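PDB 1SBZ: probable UbiX-like flavin prenyltransferase from Escherichia coli, which probably transfers a dimethylallyl group to reduced FMN, making the prenylated flavin cofactor used by a partner phenolic acid decarboxylase. Local coordinates for residues E30-M35 with A68-S73; L3-T8 with Q21-M26. One frame throughout, in Å; residues are numbered along the deposited sequence.

Interaction 1: residues E30-M35 with A68-S73; sequences ETHLVM and AATISS
Ile71 meets the strand 30-35 with both branches of its side chain, and the two branches find different partners. CD1 of Ile71, at the end of the longer branch, meets the CG2 methyl of Val34 tip to tip at 3.6 Å. The shorter branch runs past His32 in the opposite sense to the imidazole, and Ile71 CG2 lies obliquely to the ring, 3.9 Å from His32 ND1 and 4.0 Å from His32 CG. With chi1 of Ile71 at 57°, CG1 sits between the backbone N and the carbonyl carbon while CG2 stays beside the N; the extended chi2 of 163° then carries CD1 out to Val34. Thr70 adds a marginal touch, its OG1 4.4 Å from His32 ND1.

Polar bonds grip the ring at both nitrogens. His32 NE2 donates to Glu30 OE2 at 2.6 Å, using the anti lone pair of the carboxylate, with the oxygen 16° out of the imidazole plane. ND1 is hydrogen-bonded to His62 NE2 on the neighbouring strand 60-62, so rotation of the imidazole is restrained. Ile71 is presented by a short 3-10 turn, in which Ser72 N bonds to Ala69 O and Ser73 N to Thr70 O, each at 3.0 Å.

The contact lies on one side of the parallel sheet of this flavoprotein fold, where the connection leaving strand 60-62 folds back over strand 30-35. Phe60 stacks on His32, Leu102 of helix 102-112 packs against both Val34 and Ile71, and Ile4 of strand 2-7 also touches Ile71.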
# COMPACT_ATOMS: atom_id res chain seq x y z
N GLU D 30 7.77 33.31 -25.11
CA GLU D 30 6.37 33.67 -25.28
C GLU D 30 5.58 33.17 -24.07
O GLU D 30 5.65 32.00 -23.71
CB GLU D 30 5.84 33.04 -26.57
CG GLU D 30 4.36 33.26 -26.84
CD GLU D 30 3.93 32.56 -28.11
OE1 GLU D 30 4.53 32.82 -29.17
OE2 GLU D 30 2.99 31.74 -28.05
N THR D 31 4.85 34.08 -23.42
CA THR D 31 4.15 33.74 -22.19
C THR D 31 2.65 33.69 -22.39
O THR D 31 2.06 34.58 -23.01
CB THR D 31 4.52 34.71 -21.04
OG1 THR D 31 4.27 36.06 -21.45
CG2 THR D 31 6.02 34.69 -20.78
N HIS D 32 2.03 32.63 -21.88
CA HIS D 32 0.58 32.50 -21.88
C HIS D 32 0.09 32.50 -20.44
O HIS D 32 0.32 31.55 -19.69
CB HIS D 32 0.15 31.23 -22.61
CG HIS D 32 0.51 31.21 -24.07
ND1 HIS D 32 -0.43 31.34 -25.07
CD2 HIS D 32 1.70 31.09 -24.69
CE1 HIS D 32 0.17 31.29 -26.24
NE2 HIS D 32 1.47 31.15 -26.04
N LEU D 33 -0.58 33.59 -20.06
CA LEU D 33 -1.03 33.78 -18.69
C LEU D 33 -2.48 33.35 -18.49
O LEU D 33 -3.33 33.60 -19.35
CB LEU D 33 -0.85 35.25 -18.27
CG LEU D 33 -1.48 35.75 -16.96
CD1 LEU D 33 -0.86 35.05 -15.75
CD2 LEU D 33 -1.32 37.25 -16.85
N VAL D 34 -2.74 32.68 -17.38
CA VAL D 34 -4.12 32.43 -16.93
C VAL D 34 -4.24 32.84 -15.47
O VAL D 34 -3.65 32.21 -14.59
CB VAL D 34 -4.53 30.94 -17.09
CG1 VAL D 34 -6.04 30.80 -16.96
CG2 VAL D 34 -4.09 30.39 -18.42
N MSE D 35 -4.99 33.91 -15.22
CA MSE D 35 -5.26 34.35 -13.85
C MSE D 35 -6.63 33.84 -13.40
O MSE D 35 -7.62 34.06 -14.09
CB MSE D 35 -5.24 35.88 -13.74
CG MSE D 35 -3.91 36.54 -13.98
SE MSE D 35 -4.07 38.50 -14.03
CE MSE D 35 -5.09 38.65 -15.70
N ALA D 68 -11.62 26.19 -24.31
CA ALA D 68 -11.38 26.14 -25.76
C ALA D 68 -10.19 26.99 -26.19
O ALA D 68 -9.93 27.13 -27.39
CB ALA D 68 -12.65 26.52 -26.53
N ALA D 69 -9.46 27.54 -25.22
CA ALA D 69 -8.22 28.29 -25.48
C ALA D 69 -7.15 27.40 -26.12
O ALA D 69 -7.20 26.17 -25.99
CB ALA D 69 -7.70 28.91 -24.19
N THR D 70 -6.19 28.02 -26.80
CA THR D 70 -5.10 27.28 -27.46
C THR D 70 -4.40 26.30 -26.52
O THR D 70 -4.20 25.13 -26.87
CB THR D 70 -4.07 28.25 -28.08
OG1 THR D 70 -3.77 29.30 -27.16
CG2 THR D 70 -4.66 28.98 -29.28
N ILE D 71 -4.05 26.78 -25.33
CA ILE D 71 -3.28 26.00 -24.35
C ILE D 71 -4.08 24.85 -23.71
O ILE D 71 -3.54 24.08 -22.91
CB ILE D 71 -2.68 26.92 -23.25
CG1 ILE D 71 -3.80 27.71 -22.55
CG2 ILE D 71 -1.63 27.84 -23.85
CD1 ILE D 71 -3.41 28.31 -21.23
N SER D 72 -5.35 24.75 -24.07
CA SER D 72 -6.19 23.64 -23.64
C SER D 72 -5.98 22.43 -24.55
O SER D 72 -6.42 21.33 -24.25
CB SER D 72 -7.66 24.06 -23.64
OG SER D 72 -8.49 22.97 -23.32
N SER D 73 -5.29 22.66 -25.66
CA SER D 73 -5.03 21.62 -26.63
C SER D 73 -3.61 21.10 -26.49
O SER D 73 -2.66 21.89 -26.40
CB SER D 73 -5.27 22.13 -28.05
OG SER D 73 -5.02 21.11 -29.01

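Interaction 2: residues L3-T8 with Q21-M26; sequences LIVGMT and QALREM. With FMN (flavin mononucleotide), chain H.
The first beta-alpha-beta unit of the flavoprotein fold begins here, with Val5 and Leu3 of strand 2-7 packed against Leu23 from the last turn of helix 13-24. A single methyl does the work on the helix side. Leu23 CD2 reaches Val5 CG2 end to end at 3.8 Å, and it stands at a looser 4.5 Å from Leu3 CD1. Because Val5 holds CG1 anti to the backbone N (chi1 178°), CG2 lies beside that N and is the branch that meets the leucine. All three residues are buried, and the interaction is wholly apolar.

In a unit of this kind the helix crosses over from one parallel strand to the next, and Leu23 accordingly touches Thr31 of strand 30-35 as well, while Leu19 and Leu20 extend the helix packing along Val5. The backbone of Leu23 is engaged too, Met26 N bonding to Leu23 O at 3.0 Å.

The other end of the strand leads to the cofactor. Thr8, just past strand 2-7, belongs to the FMN pocket, and its CG2 methyl comes within 3.4 Å of phosphate oxygen O3P of FMN. Its OG1, 3.6 Å from the same O3P, is hydrogen-bonded to Thr90 OG1, and Thr90 OG1 is in turn hydrogen-bonded to FMN.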
# COMPACT_ATOMS: atom_id res chain seq x y z
N LEU D 3 5.96 29.34 -22.57
CA LEU D 3 5.63 29.00 -21.18
C LEU D 3 4.24 29.45 -20.81
O LEU D 3 3.84 30.57 -21.13
CB LEU D 3 6.63 29.63 -20.21
CG LEU D 3 8.09 29.18 -20.24
CD1 LEU D 3 8.91 29.97 -19.21
CD2 LEU D 3 8.19 27.68 -19.97
N ILE D 4 3.51 28.56 -20.14
CA ILE D 4 2.25 28.92 -19.52
C ILE D 4 2.50 29.35 -18.08
O ILE D 4 3.25 28.70 -17.34
CB ILE D 4 1.24 27.75 -19.58
CG1 ILE D 4 1.08 27.24 -21.01
CG2 ILE D 4 -0.11 28.18 -19.00
CD1 ILE D 4 0.37 25.89 -21.11
N VAL D 5 1.87 30.46 -17.69
CA VAL D 5 1.98 31.00 -16.34
C VAL D 5 0.57 31.07 -15.78
O VAL D 5 -0.26 31.87 -16.23
CB VAL D 5 2.68 32.39 -16.32
CG1 VAL D 5 2.72 32.96 -14.91
CG2 VAL D 5 4.10 32.29 -16.89
N GLY D 6 0.27 30.19 -14.83
CA GLY D 6 -1.00 30.23 -14.13
C GLY D 6 -0.80 31.04 -12.86
O GLY D 6 0.23 30.92 -12.20
N MSE D 7 -1.78 31.87 -12.51
CA MSE D 7 -1.75 32.55 -11.23
C MSE D 7 -3.00 32.22 -10.48
O MSE D 7 -4.08 32.09 -11.05
CB MSE D 7 -1.58 34.06 -11.38
CG MSE D 7 -0.20 34.48 -11.84
SE MSE D 7 0.07 36.41 -11.67
CE MSE D 7 -0.11 36.64 -9.74
N THR D 8 -2.86 32.14 -9.17
CA THR D 8 -3.87 31.55 -8.33
C THR D 8 -4.01 32.32 -7.01
O THR D 8 -3.09 33.03 -6.61
CB THR D 8 -3.47 30.07 -8.18
OG1 THR D 8 -4.27 29.27 -9.07
CG2 THR D 8 -3.73 29.54 -6.86
N GLN D 21 7.33 39.79 -14.98
CA GLN D 21 8.23 40.89 -15.32
C GLN D 21 9.57 40.38 -15.87
O GLN D 21 10.03 40.84 -16.91
CB GLN D 21 8.47 41.79 -14.11
CG GLN D 21 7.35 42.77 -13.81
CD GLN D 21 7.44 43.37 -12.42
OE1 GLN D 21 8.18 42.88 -11.56
NE2 GLN D 21 6.69 44.44 -12.19
N ALA D 22 10.18 39.43 -15.16
CA ALA D 22 11.45 38.84 -15.56
C ALA D 22 11.36 38.12 -16.91
O ALA D 22 12.30 38.14 -17.70
CB ALA D 22 11.97 37.89 -14.49
N LEU D 23 10.21 37.48 -17.16
CA LEU D 23 9.95 36.80 -18.43
C LEU D 23 9.82 37.79 -19.59
O LEU D 23 10.28 37.51 -20.70
CB LEU D 23 8.69 35.92 -18.32
CG LEU D 23 8.81 34.41 -18.07
CD1 LEU D 23 9.97 34.01 -17.19
CD2 LEU D 23 7.51 33.87 -17.50
N ARG D 24 9.21 38.95 -19.31
CA ARG D 24 9.04 40.02 -20.30
C ARG D 24 10.39 40.53 -20.83
O ARG D 24 10.48 41.00 -21.97
CB ARG D 24 8.23 41.18 -19.70
CG ARG D 24 7.53 42.09 -20.71
CD ARG D 24 6.70 41.35 -21.76
NE ARG D 24 5.54 42.12 -22.23
CZ ARG D 24 4.73 41.73 -23.21
NH1 ARG D 24 4.95 40.58 -23.86
NH2 ARG D 24 3.70 42.49 -23.56
N GLU D 25 11.43 40.42 -20.01
CA GLU D 25 12.77 40.87 -20.37
C GLU D 25 13.56 39.80 -21.14
O GLU D 25 14.76 39.94 -21.35
CB GLU D 25 13.54 41.30 -19.11
CG GLU D 25 12.89 42.43 -18.32
CD GLU D 25 12.78 43.73 -19.10
OE1 GLU D 25 13.75 44.10 -19.81
OE2 GLU D 25 11.72 44.39 -19.01
N MSE D 26 12.87 38.74 -21.56
CA MSE D 26 13.49 37.68 -22.36
C MSE D 26 12.69 37.50 -23.65
O MSE D 26 11.58 36.96 -23.63
CB MSE D 26 13.56 36.37 -21.56
CG MSE D 26 14.23 36.50 -20.19
SE MSE D 26 14.23 34.87 -19.08
CE MSE D 26 12.49 34.19 -19.55
N1 FMN H . -5.36 29.64 -0.22
C2 FMN H . -4.23 28.87 -0.07
O2 FMN H . -4.30 27.68 -0.36
N3 FMN H . -3.06 29.44 0.40
C4 FMN H . -3.03 30.79 0.71
O4 FMN H . -1.93 31.33 0.87
C4A FMN H . -4.19 31.57 0.55
N5 FMN H . -4.20 32.93 0.84
C5A FMN H . -5.35 33.68 0.67
C6 FMN H . -5.36 35.05 0.97
C7 FMN H . -6.52 35.81 0.79
C7M FMN H . -6.39 37.31 0.75
C8 FMN H . -7.69 35.20 0.32
C8M FMN H . -8.88 36.01 -0.13
C9 FMN H . -7.68 33.84 0.03
C9A FMN H . -6.52 33.07 0.20
N10 FMN H . -6.52 31.71 -0.09
C10 FMN H . -5.36 30.98 0.08
C1' FMN H . -7.82 31.00 -0.34
C2' FMN H . -8.01 30.77 -1.83
O2' FMN H . -7.95 32.01 -2.51
C3' FMN H . -9.31 30.02 -2.15
O3' FMN H . -9.19 28.67 -1.73
C4' FMN H . -9.71 30.09 -3.63
O4' FMN H . -10.83 29.26 -3.89
C5' FMN H . -8.59 29.67 -4.57
O5' FMN H . -9.09 29.54 -5.89
P FMN H . -8.05 29.53 -7.12
O1P FMN H . -7.49 30.93 -7.24
O2P FMN H . -8.80 29.11 -8.34
O3P FMN H . -6.94 28.54 -6.81

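Overall arrangement
From the N terminus, strand 2-7 comes first, and interaction 2 closes when helix 13-24 packs back on it. The chain then enters strand 30-35, completing the beta-alpha-beta unit, and interaction 1 closes a longer loop through helices 37-46 and 51-55 and strand 60-62. The two loops follow in series, neither nesting nor crossing. They are joined laterally in the sheet, where strands 2-7 and 30-35 are parallel neighbours: Val5 N lies 2.8 Å from His32 O and Met7 N 2.8 Å from Val34 O, both probable hydrogen bonds. Together they tie helix 13-24 and the connection after strand 60-62 to adjacent strands of one sheet.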